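Local coordinates for putative sugar kinase PH1459 (Pyrococcus horikoshii, PDB 3EWM), which binds ATP and probably phosphorylates a sugar, possibly fructose, as a pfkB-type carbohydrate kinase, at residues 41-44 with 49-52; 53-58 with 114-119; 64-69 with 74-79; 121-126 with 148-153. All coordinates share one frame; numbering follows the deposited sequence.

Contact 1 (41-44 with 49-52); sequences VGVS and KSSL
Val43 and Ser44, near the end of helix 35-45, pack against Ser50 of strand 49-57. The apolar part rests mainly on Val43. Its CG1 branch lies 3.7 Å from Ser50 CB, and the same methyl comes within 4.1 Å of the carbonyl oxygen Lys49 O. Val43 CB stands 3.8 Å from Ser50 OG, so the serine presents both its methylene and its hydroxyl to the one valine. CG1 is anti to the Val43 backbone N (chi1 169°) and thereby swings toward the strand. Val43 also touches Ile4 of the neighbouring strand 3-7.

A second kind of contact brings backbone close to side chain. Ser44 N sits 3.8 Å from Ser50 CB, and the CB atoms of Ser44 and Ser50 are 4.0 Å apart; the small serines at both positions probably permit this close approach of helix end and strand.

The polar groups are engaged outside this packing. Ser50 OG, also anti to its own backbone nitrogen (chi1 -177°), reaches back to the helix and hydrogen-bonds Ala40 O, one residue before the segment, which satisfies this hydroxyl of a buried residue. Ser44 OG turns instead to Glu72 O, after helix 60-71. On the strand, the backbones of Lys49 and Ser51 pair with Ile4 of strand 3-7.

Helix 35-45 and strand 49-57 together complete a beta-alpha-beta crossover from the parallel neighbour strand 3-7, interrupted by the two strands 11-16 and 27-33 of the smaller sheet, as in the ribokinase fold.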
loop_
_atom_site.group_PDB
_atom_site.type_symbol
_atom_site.label_atom_id
_atom_site.label_comp_id
_atom_site.label_asym_id
_atom_site.label_seq_id
_atom_site.Cartn_x
_atom_site.Cartn_y
_atom_site.Cartn_z
ATOM N N VAL A 41 -14.990 12.920 10.741
ATOM C CA VAL A 41 -15.303 14.014 9.815
ATOM C C VAL A 41 -16.815 14.317 9.821
ATOM O O VAL A 41 -17.215 15.479 9.890
ATOM C CB VAL A 41 -14.765 13.709 8.388
ATOM C CG1 VAL A 41 -15.353 14.668 7.331
ATOM C CG2 VAL A 41 -13.245 13.751 8.395
ATOM N N GLY A 42 -17.637 13.275 9.791
ATOM C CA GLY A 42 -19.092 13.445 9.878
ATOM C C GLY A 42 -19.514 14.213 11.115
ATOM O O GLY A 42 -20.285 15.160 11.022
ATOM N N VAL A 43 -18.988 13.809 12.270
ATOM C CA VAL A 43 -19.246 14.495 13.553
ATOM C C VAL A 43 -18.910 15.980 13.472
ATOM O O VAL A 43 -19.735 16.833 13.819
ATOM C CB VAL A 43 -18.486 13.828 14.697
ATOM C CG1 VAL A 43 -18.531 14.671 15.976
ATOM C CG2 VAL A 43 -19.058 12.429 14.948
ATOM N N SER A 44 -17.713 16.276 12.980
ATOM C CA SER A 44 -17.293 17.646 12.754
ATOM C C SER A 44 -18.229 18.385 11.812
ATOM O O SER A 44 -18.598 19.513 12.080
ATOM C CB SER A 44 -15.866 17.706 12.225
ATOM O OG SER A 44 -15.463 19.064 12.097
ATOM N N LYS A 49 -17.475 19.041 18.155
ATOM C CA LYS A 49 -16.029 18.820 18.348
ATOM C C LYS A 49 -15.689 17.343 18.173
ATOM O O LYS A 49 -16.265 16.474 18.831
ATOM C CB LYS A 49 -15.562 19.271 19.737
ATOM C CG LYS A 49 -15.311 20.758 19.888
ATOM C CD LYS A 49 -14.914 21.090 21.354
ATOM C CE LYS A 49 -16.133 21.243 22.266
ATOM N NZ LYS A 49 -15.775 21.879 23.586
ATOM N N SER A 50 -14.765 17.076 17.259
ATOM C CA SER A 50 -14.429 15.717 16.864
ATOM C C SER A 50 -12.931 15.534 16.895
ATOM O O SER A 50 -12.193 16.351 16.362
ATOM C CB SER A 50 -14.947 15.462 15.451
ATOM O OG SER A 50 -14.703 14.140 15.062
ATOM N N SER A 51 -12.488 14.448 17.518
ATOM C CA SER A 51 -11.070 14.136 17.623
ATOM C C SER A 51 -10.853 12.723 17.144
ATOM O O SER A 51 -11.666 11.835 17.402
ATOM C CB SER A 51 -10.593 14.206 19.077
ATOM O OG SER A 51 -10.584 15.523 19.559
ATOM N N LEU A 52 -9.749 12.509 16.448
ATOM C CA LEU A 52 -9.411 11.190 15.989
ATOM C C LEU A 52 -8.089 10.757 16.585
ATOM O O LEU A 52 -7.090 11.471 16.522
ATOM C CB LEU A 52 -9.361 11.144 14.457
ATOM C CG LEU A 52 -8.922 9.808 13.838
ATOM C CD1 LEU A 52 -9.955 8.698 14.105
ATOM C CD2 LEU A 52 -8.702 10.014 12.347
#

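Contact 2 (53-58 with 114-119); sequences ISKVGN and LNDINW
Lys55 and Asp116 bring their ends together aslant between strand 49-57 and the loop leading to helix 119-124. The lysine runs out fully extended beyond CG, and Lys55 NZ meets Asp116 OD2 at 2.7 Å in a salt bridge. The ammonium comes from above the carboxylate plane, 38° out of it, with Lys55 CE following at 3.4 Å from Asp116 OD2. Each partner is held a second time: NZ also bonds Asn111 O, and OD2 accepts from Thr113 N, which should limit how far either can turn. Asp82 OD2 makes only a long, weak ion pair with the lysine. A leucine in place of Lys55 would probably leave the Asp116 carboxylate without its positive mate and Asn111 O without this donor.

Strand 49-57 belongs to the large, mainly parallel sheet of the ribokinase fold, and the loop crosses over one face of it before Asn118 N-caps helix 119-124 through OD1 to Ile121 N. Beside the ion pair, earlier along the strand, the contact turns apolar. Ile53 and Ile117 stand at about a right angle, the Ile53 CG2 branch meeting the end of the Ile117 chain, CD1, at 3.8 Å. The other branch of Ile117 does different work: CG2 sits over the centre of one face of the Trp119 ring, 3.4 Å above its plane. Ile53 CD1 reaches the backbone of the loop, 4.3 Å from Asn118 O.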
loop_
_atom_site.group_PDB
_atom_site.type_symbol
_atom_site.label_atom_id
_atom_site.label_comp_id
_atom_site.label_asym_id
_atom_site.label_seq_id
_atom_site.Cartn_x
_atom_site.Cartn_y
_atom_site.Cartn_z
ATOM N N ILE A 53 -8.109 9.585 17.189
ATOM C CA ILE A 53 -6.904 8.970 17.693
ATOM C C ILE A 53 -6.543 7.862 16.738
ATOM O O ILE A 53 -7.310 6.920 16.523
ATOM C CB ILE A 53 -7.103 8.428 19.117
ATOM C CG1 ILE A 53 -7.248 9.603 20.093
ATOM C CG2 ILE A 53 -5.926 7.461 19.516
ATOM C CD1 ILE A 53 -8.118 9.271 21.274
ATOM N N SER A 54 -5.363 7.987 16.153
ATOM C CA SER A 54 -4.899 7.035 15.189
ATOM C C SER A 54 -3.392 7.160 15.044
ATOM O O SER A 54 -2.723 7.848 15.837
ATOM C CB SER A 54 -5.593 7.234 13.843
ATOM O OG SER A 54 -5.358 6.097 13.038
ATOM N N LYS A 55 -2.856 6.492 14.029
ATOM C CA LYS A 55 -1.428 6.495 13.838
ATOM C C LYS A 55 -1.191 6.377 12.357
ATOM O O LYS A 55 -1.792 5.523 11.688
ATOM C CB LYS A 55 -0.779 5.318 14.587
ATOM C CG LYS A 55 0.691 5.548 14.927
ATOM C CD LYS A 55 1.211 4.444 15.814
ATOM C CE LYS A 55 2.693 4.613 16.107
ATOM N NZ LYS A 55 3.187 3.561 17.038
ATOM N N VAL A 56 -0.348 7.264 11.841
ATOM C CA VAL A 56 0.015 7.236 10.414
ATOM C C VAL A 56 1.528 7.112 10.327
ATOM O O VAL A 56 2.227 7.202 11.343
ATOM C CB VAL A 56 -0.472 8.512 9.662
ATOM C CG1 VAL A 56 -1.999 8.559 9.599
ATOM C CG2 VAL A 56 0.069 9.779 10.319
ATOM N N GLY A 57 2.034 6.908 9.119
ATOM C CA GLY A 57 3.462 6.877 8.904
ATOM C C GLY A 57 3.970 8.302 8.874
ATOM O O GLY A 57 3.243 9.240 8.514
ATOM N N ASN A 58 5.228 8.466 9.247
ATOM C CA ASN A 58 5.926 9.721 8.990
ATOM C C ASN A 58 6.268 9.760 7.498
ATOM O O ASN A 58 7.397 9.517 7.079
ATOM C CB ASN A 58 7.178 9.853 9.871
ATOM C CG ASN A 58 7.942 11.142 9.604
ATOM O OD1 ASN A 58 7.391 12.117 9.060
ATOM N ND2 ASN A 58 9.221 11.157 9.986
ATOM N N LEU A 114 0.096 1.927 24.016
ATOM C CA LEU A 114 -0.491 2.810 25.013
ATOM C C LEU A 114 0.143 4.198 25.057
ATOM O O LEU A 114 -0.545 5.170 25.317
ATOM C CB LEU A 114 -0.444 2.163 26.382
ATOM C CG LEU A 114 -1.417 0.999 26.489
ATOM C CD1 LEU A 114 -1.086 0.162 27.717
ATOM C CD2 LEU A 114 -2.865 1.502 26.528
ATOM N N ASN A 115 1.442 4.269 24.782
ATOM C CA ASN A 115 2.154 5.545 24.697
ATOM C C ASN A 115 1.616 6.462 23.609
ATOM O O ASN A 115 1.772 7.666 23.715
ATOM C CB ASN A 115 3.632 5.307 24.421
ATOM C CG ASN A 115 4.192 4.217 25.255
ATOM O OD1 ASN A 115 4.344 3.080 24.785
ATOM N ND2 ASN A 115 4.464 4.519 26.513
ATOM N N ASP A 116 0.995 5.886 22.572
ATOM C CA ASP A 116 0.486 6.643 21.428
ATOM C C ASP A 116 -0.863 7.297 21.703
ATOM O O ASP A 116 -1.363 8.083 20.892
ATOM C CB ASP A 116 0.368 5.751 20.183
ATOM C CG ASP A 116 1.699 5.173 19.741
ATOM O OD1 ASP A 116 2.728 5.870 19.877
ATOM O OD2 ASP A 116 1.713 4.018 19.261
ATOM N N ILE A 117 -1.454 6.961 22.841
ATOM C CA ILE A 117 -2.793 7.424 23.163
ATOM C C ILE A 117 -2.723 8.740 23.883
ATOM O O ILE A 117 -2.037 8.882 24.915
ATOM C CB ILE A 117 -3.581 6.381 24.012
ATOM C CG1 ILE A 117 -3.616 5.017 23.289
ATOM C CG2 ILE A 117 -4.996 6.920 24.398
ATOM C CD1 ILE A 117 -4.239 5.073 21.871
ATOM N N ASN A 118 -3.431 9.711 23.323
ATOM C CA ASN A 118 -3.634 10.961 23.992
ATOM C C ASN A 118 -4.766 10.756 24.991
ATOM O O ASN A 118 -5.950 10.771 24.653
ATOM C CB ASN A 118 -3.957 12.070 22.986
ATOM C CG ASN A 118 -3.931 13.445 23.618
ATOM O OD1 ASN A 118 -4.535 13.664 24.656
ATOM N ND2 ASN A 118 -3.233 14.374 22.989
ATOM N N TRP A 119 -4.384 10.569 26.237
ATOM C CA TRP A 119 -5.343 10.252 27.281
ATOM C C TRP A 119 -6.187 11.442 27.648
ATOM O O TRP A 119 -7.298 11.291 28.128
ATOM C CB TRP A 119 -4.609 9.724 28.495
ATOM C CG TRP A 119 -3.938 8.454 28.177
ATOM C CD1 TRP A 119 -2.601 8.252 28.011
ATOM C CD2 TRP A 119 -4.569 7.200 27.957
ATOM N NE1 TRP A 119 -2.356 6.941 27.711
ATOM C CE2 TRP A 119 -3.552 6.269 27.668
ATOM C CE3 TRP A 119 -5.899 6.766 27.974
ATOM C CZ2 TRP A 119 -3.823 4.923 27.401
ATOM C CZ3 TRP A 119 -6.166 5.435 27.709
ATOM C CH2 TRP A 119 -5.132 4.526 27.436
#

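Contact 3 (64-69 with 74-79); sequences YLIEEL and VDTRGI
Leu69 and Val74 bracket the turn in the second half of the beta-alpha-beta crossover made by strand 49-57, helix 60-71 and the edge strand 79-82. Val74 N hydrogen-bonds Leu69 O at 3.1 Å. Beside this bond, Leu69 CB is pressed to Thr76 CG2 at 3.4 Å, a close approach for two carbons, and Leu69 CD1 meets Ile79 CD1 at 3.5 Å. One helical turn earlier, Ile66 slides past Ile79 in the opposite direction, CG1 to CG2 at 4.0 Å, while Ile66 CG2 touches Thr76 OG1 at 3.7 Å. With chi1 of 54° the threonine turns its hydroxyl to Ile66 and its methyl to Leu69.

On the side of the loop away from the helix, Asp75 and Arg77 lock together. Asp75 OD1 takes Arg77 N in an Asx turn and Arg77 NE from the opposite face of its plane; the guanidinium grips the carboxylate side-on in a salt bridge, NE to OD1 and NH2 to OD2, the latter at 2.8 Å. A type I turn from Thr76 to Ile79 then enters the strand.

On the helix's outer side, Glu67 forms a salt bridge with Lys23 of the second subunit. Leu69 further packs on Leu52 of strand 49-57 and Val41 of helix 35-45, and Val74 on Ala40 and Val41.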
loop_
_atom_site.group_PDB
_atom_site.type_symbol
_atom_site.label_atom_id
_atom_site.label_comp_id
_atom_site.label_asym_id
_atom_site.label_seq_id
_atom_site.Cartn_x
_atom_site.Cartn_y
_atom_site.Cartn_z
ATOM N N TYR A 64 -0.803 13.965 4.347
ATOM C CA TYR A 64 -2.049 14.169 3.630
ATOM C C TYR A 64 -3.263 13.932 4.500
ATOM O O TYR A 64 -4.170 14.763 4.553
ATOM C CB TYR A 64 -2.102 13.260 2.408
ATOM C CG TYR A 64 -3.431 13.155 1.729
ATOM C CD1 TYR A 64 -3.888 14.166 0.880
ATOM C CD2 TYR A 64 -4.229 12.021 1.896
ATOM C CE1 TYR A 64 -5.096 14.052 0.231
ATOM C CE2 TYR A 64 -5.435 11.901 1.247
ATOM C CZ TYR A 64 -5.862 12.932 0.421
ATOM O OH TYR A 64 -7.063 12.818 -0.240
ATOM N N LEU A 65 -3.299 12.783 5.163
ATOM C CA LEU A 65 -4.455 12.451 5.995
ATOM C C LEU A 65 -4.683 13.467 7.094
ATOM O O LEU A 65 -5.808 13.890 7.329
ATOM C CB LEU A 65 -4.317 11.042 6.591
ATOM C CG LEU A 65 -4.366 9.957 5.516
ATOM C CD1 LEU A 65 -3.993 8.599 6.132
ATOM C CD2 LEU A 65 -5.718 9.892 4.842
ATOM N N ILE A 66 -3.606 13.857 7.776
ATOM C CA ILE A 66 -3.735 14.826 8.853
ATOM C C ILE A 66 -4.271 16.151 8.280
ATOM O O ILE A 66 -5.182 16.759 8.840
ATOM C CB ILE A 66 -2.388 15.027 9.595
ATOM C CG1 ILE A 66 -2.015 13.757 10.389
ATOM C CG2 ILE A 66 -2.462 16.225 10.514
ATOM C CD1 ILE A 66 -0.550 13.691 10.785
ATOM N N GLU A 67 -3.732 16.563 7.139
ATOM C CA GLU A 67 -4.157 17.825 6.507
ATOM C C GLU A 67 -5.624 17.793 6.117
ATOM O O GLU A 67 -6.339 18.757 6.355
ATOM C CB GLU A 67 -3.299 18.147 5.288
ATOM C CG GLU A 67 -1.896 18.677 5.636
ATOM C CD GLU A 67 -1.049 18.959 4.396
ATOM O OE1 GLU A 67 -1.586 18.839 3.262
ATOM O OE2 GLU A 67 0.167 19.238 4.561
ATOM N N GLU A 68 -6.071 16.686 5.527
ATOM C CA GLU A 68 -7.467 16.546 5.124
ATOM C C GLU A 68 -8.420 16.565 6.313
ATOM O O GLU A 68 -9.490 17.165 6.243
ATOM C CB GLU A 68 -7.654 15.273 4.297
ATOM C CG GLU A 68 -6.925 15.325 2.922
ATOM C CD GLU A 68 -7.281 16.568 2.115
ATOM O OE1 GLU A 68 -8.445 16.707 1.705
ATOM O OE2 GLU A 68 -6.396 17.420 1.909
ATOM N N LEU A 69 -8.038 15.871 7.380
ATOM C CA LEU A 69 -8.753 15.918 8.646
ATOM C C LEU A 69 -8.823 17.338 9.202
ATOM O O LEU A 69 -9.893 17.814 9.526
ATOM C CB LEU A 69 -8.125 14.962 9.662
ATOM C CG LEU A 69 -8.412 13.502 9.310
ATOM C CD1 LEU A 69 -7.646 12.593 10.215
ATOM C CD2 LEU A 69 -9.901 13.245 9.395
ATOM N N VAL A 74 -11.317 18.396 12.205
ATOM C CA VAL A 74 -11.163 17.261 13.085
ATOM C C VAL A 74 -9.830 17.469 13.784
ATOM O O VAL A 74 -8.806 17.680 13.131
ATOM C CB VAL A 74 -11.172 15.957 12.319
ATOM C CG1 VAL A 74 -10.852 14.744 13.285
ATOM C CG2 VAL A 74 -12.533 15.790 11.654
ATOM N N ASP A 75 -9.878 17.427 15.108
ATOM C CA ASP A 75 -8.692 17.524 15.939
ATOM C C ASP A 75 -7.763 16.375 15.575
ATOM O O ASP A 75 -8.172 15.209 15.602
ATOM C CB ASP A 75 -9.110 17.472 17.406
ATOM C CG ASP A 75 -7.931 17.368 18.365
ATOM O OD1 ASP A 75 -6.818 17.860 18.054
ATOM O OD2 ASP A 75 -8.153 16.792 19.453
ATOM N N THR A 76 -6.526 16.708 15.205
ATOM C CA THR A 76 -5.575 15.683 14.740
ATOM C C THR A 76 -4.410 15.488 15.710
ATOM O O THR A 76 -3.479 14.721 15.426
ATOM C CB THR A 76 -5.024 16.006 13.345
ATOM O OG1 THR A 76 -4.463 17.316 13.366
ATOM C CG2 THR A 76 -6.136 15.935 12.280
ATOM N N ARG A 77 -4.484 16.145 16.867
ATOM C CA ARG A 77 -3.424 16.077 17.872
ATOM C C ARG A 77 -3.167 14.647 18.337
ATOM O O ARG A 77 -2.020 14.279 18.622
ATOM C CB ARG A 77 -3.725 16.977 19.075
ATOM C CG ARG A 77 -3.532 18.494 18.850
ATOM C CD ARG A 77 -4.132 19.278 20.040
ATOM N NE ARG A 77 -5.452 18.728 20.365
ATOM C CZ ARG A 77 -6.048 18.761 21.557
ATOM N NH1 ARG A 77 -5.472 19.364 22.599
ATOM N NH2 ARG A 77 -7.236 18.179 21.702
ATOM N N GLY A 78 -4.228 13.841 18.408
ATOM C CA GLY A 78 -4.108 12.442 18.801
ATOM C C GLY A 78 -3.712 11.490 17.670
ATOM O O GLY A 78 -3.764 10.265 17.833
ATOM N N ILE A 79 -3.316 12.031 16.525
ATOM C CA ILE A 79 -2.764 11.195 15.467
ATOM C C ILE A 79 -1.251 11.170 15.594
ATOM O O ILE A 79 -0.588 12.207 15.481
ATOM C CB ILE A 79 -3.209 11.639 14.053
ATOM C CG1 ILE A 79 -4.737 11.672 13.968
ATOM C CG2 ILE A 79 -2.584 10.724 12.970
ATOM C CD1 ILE A 79 -5.251 12.334 12.734
#

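Contact 4 (121-126 with 148-153); sequences IVEEAK and IKKIKG
The Glu123 carboxylate is the flat group of this contact, and Lys150 NZ meets its OE2 at 2.7 Å on the anti lone pair, the one directed away from the other oxygen, in a salt bridge. The glutamate chain is extended beyond CG and the lysine crosses it at about a right angle, NZ also standing 3.6 Å from Glu123 CG. To arrive there Lys150 bends at three successive torsions and folds its tip back to the glutamate. Both residues are exposed to solvent.

Inward the pair gives way to apolar packing. Val122 CG2 touches Ile151 CG2 at 3.5 Å, closer than normal for two methyls, and lies 4.0 Å from Lys150 CE, so the lysine adds an aliphatic contact. Val122 is itself unusual, its chi1 of -25° being well away from a staggered position, consistent with some strain. Ile151 CG2 also comes within 3.9 Å of Val122 O.

These are the last turns of helices 119-124 and 140-151, lying side by side on one face of the large sheet. Ile151 packs on Val128 of strand 127-131 and Ile157 of strand 156-160, while Val122 reaches Ile53 of strand 49-57 and Ile117 of the loop before its own helix.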
loop_
_atom_site.group_PDB
_atom_site.type_symbol
_atom_site.label_atom_id
_atom_site.label_comp_id
_atom_site.label_asym_id
_atom_site.label_seq_id
_atom_site.Cartn_x
_atom_site.Cartn_y
_atom_site.Cartn_z
ATOM N N ILE A 121 -7.395 13.601 25.430
ATOM C CA ILE A 121 -8.481 13.527 24.455
ATOM C C ILE A 121 -9.513 12.460 24.840
ATOM O O ILE A 121 -10.722 12.745 24.864
ATOM C CB ILE A 121 -7.933 13.318 23.009
ATOM C CG1 ILE A 121 -7.241 14.596 22.538
ATOM C CG2 ILE A 121 -9.072 12.926 22.041
ATOM C CD1 ILE A 121 -6.358 14.434 21.302
ATOM N N VAL A 122 -9.055 11.253 25.161
ATOM C CA VAL A 122 -9.998 10.192 25.531
ATOM C C VAL A 122 -10.786 10.549 26.815
ATOM O O VAL A 122 -11.971 10.246 26.918
ATOM C CB VAL A 122 -9.365 8.757 25.605
ATOM C CG1 VAL A 122 -8.114 8.635 24.723
ATOM C CG2 VAL A 122 -9.079 8.319 27.029
ATOM N N GLU A 123 -10.140 11.211 27.772
ATOM C CA GLU A 123 -10.840 11.595 29.001
ATOM C C GLU A 123 -11.824 12.746 28.801
ATOM O O GLU A 123 -12.818 12.853 29.525
ATOM C CB GLU A 123 -9.864 11.883 30.139
ATOM C CG GLU A 123 -9.278 10.596 30.737
ATOM C CD GLU A 123 -8.473 10.815 32.004
ATOM O OE1 GLU A 123 -8.206 11.977 32.380
ATOM O OE2 GLU A 123 -8.098 9.796 32.631
ATOM N N GLU A 124 -11.560 13.583 27.804
ATOM C CA GLU A 124 -12.438 14.694 27.488
ATOM C C GLU A 124 -13.711 14.214 26.792
ATOM O O GLU A 124 -14.782 14.810 26.947
ATOM C CB GLU A 124 -11.710 15.711 26.600
ATOM C CG GLU A 124 -12.482 17.016 26.410
ATOM C CD GLU A 124 -11.831 17.984 25.434
ATOM O OE1 GLU A 124 -10.652 17.760 25.038
ATOM O OE2 GLU A 124 -12.505 18.986 25.069
ATOM N N ALA A 125 -13.588 13.139 26.015
ATOM C CA ALA A 125 -14.682 12.697 25.149
ATOM C C ALA A 125 -15.911 12.298 25.947
ATOM O O ALA A 125 -15.806 11.596 26.954
ATOM C CB ALA A 125 -14.225 11.530 24.291
ATOM N N LYS A 126 -17.073 12.743 25.492
ATOM C CA LYS A 126 -18.346 12.249 26.025
ATOM C C LYS A 126 -18.749 10.941 25.355
ATOM O O LYS A 126 -19.398 10.086 25.966
ATOM C CB LYS A 126 -19.438 13.296 25.833
ATOM C CG LYS A 126 -19.174 14.615 26.560
ATOM C CD LYS A 126 -19.150 14.439 28.064
ATOM C CE LYS A 126 -19.071 15.807 28.742
ATOM N NZ LYS A 126 -18.933 15.679 30.215
ATOM N N ILE A 148 -10.665 1.585 25.582
ATOM C CA ILE A 148 -12.092 1.395 25.792
ATOM C C ILE A 148 -12.400 0.935 27.222
ATOM O O ILE A 148 -13.257 1.504 27.873
ATOM C CB ILE A 148 -12.666 0.398 24.750
ATOM C CG1 ILE A 148 -12.344 0.867 23.318
ATOM C CG2 ILE A 148 -14.172 0.178 24.957
ATOM C CD1 ILE A 148 -12.732 2.336 22.988
ATOM N N LYS A 149 -11.683 -0.075 27.708
ATOM C CA LYS A 149 -11.846 -0.511 29.096
ATOM C C LYS A 149 -11.572 0.616 30.092
ATOM O O LYS A 149 -12.293 0.761 31.075
ATOM C CB LYS A 149 -10.977 -1.737 29.384
ATOM C CG LYS A 149 -11.401 -2.946 28.558
ATOM C CD LYS A 149 -10.579 -4.182 28.831
ATOM C CE LYS A 149 -11.105 -5.367 27.976
ATOM N NZ LYS A 149 -10.164 -6.488 27.811
ATOM N N LYS A 150 -10.549 1.421 29.827
ATOM C CA LYS A 150 -10.189 2.537 30.712
ATOM C C LYS A 150 -11.321 3.557 30.836
ATOM O O LYS A 150 -11.594 4.059 31.936
ATOM C CB LYS A 150 -8.939 3.257 30.193
ATOM C CG LYS A 150 -8.362 4.249 31.182
ATOM C CD LYS A 150 -7.982 5.535 30.499
ATOM C CE LYS A 150 -9.020 6.621 30.646
ATOM N NZ LYS A 150 -8.900 7.283 31.982
ATOM N N ILE A 151 -11.967 3.872 29.713
ATOM C CA ILE A 151 -13.017 4.901 29.695
ATOM C C ILE A 151 -14.436 4.403 29.942
ATOM O O ILE A 151 -15.345 5.216 30.111
ATOM C CB ILE A 151 -13.072 5.684 28.373
ATOM C CG1 ILE A 151 -13.358 4.742 27.211
ATOM C CG2 ILE A 151 -11.830 6.525 28.171
ATOM C CD1 ILE A 151 -14.138 5.398 26.116
ATOM N N LYS A 152 -14.636 3.088 29.917
ATOM C CA LYS A 152 -15.920 2.494 30.266
ATOM C C LYS A 152 -16.405 3.105 31.582
ATOM O O LYS A 152 -15.663 3.137 32.560
ATOM C CB LYS A 152 -15.785 0.971 30.395
ATOM C CG LYS A 152 -17.108 0.248 30.670
ATOM C CD LYS A 152 -17.909 0.124 29.387
ATOM C CE LYS A 152 -19.346 0.534 29.591
ATOM N NZ LYS A 152 -20.046 0.716 28.280
ATOM N N GLY A 153 -17.635 3.617 31.578
ATOM C CA GLY A 153 -18.190 4.316 32.741
ATOM C C GLY A 153 -18.067 5.835 32.723
ATOM O O GLY A 153 -18.908 6.525 33.316
#

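In the fold
Contacts 1, 2 and 3 are largely buried, and contact 4 opens to solvent at its salt bridge. Strand 49-57 serves contacts 1 and 2 in turn, and contact 3 lies beside it, tied by a hydrogen bond from Ser51 OG to Asp75 OD2. Contacts 1 and 3 each join a helix to the strand or loop that follows, contact 1 by carbon packing between its segments, contact 3 by packing plus one backbone hydrogen bond. Contacts 2 and 4 join parts farther apart in sequence, and each pairs a lysine-carboxylate bridge with an aliphatic pair; the bridge of contact 2 uses a buried lysine, that of contact 4 two exposed residues. Ile121 packs against both Ser51 and Asp75.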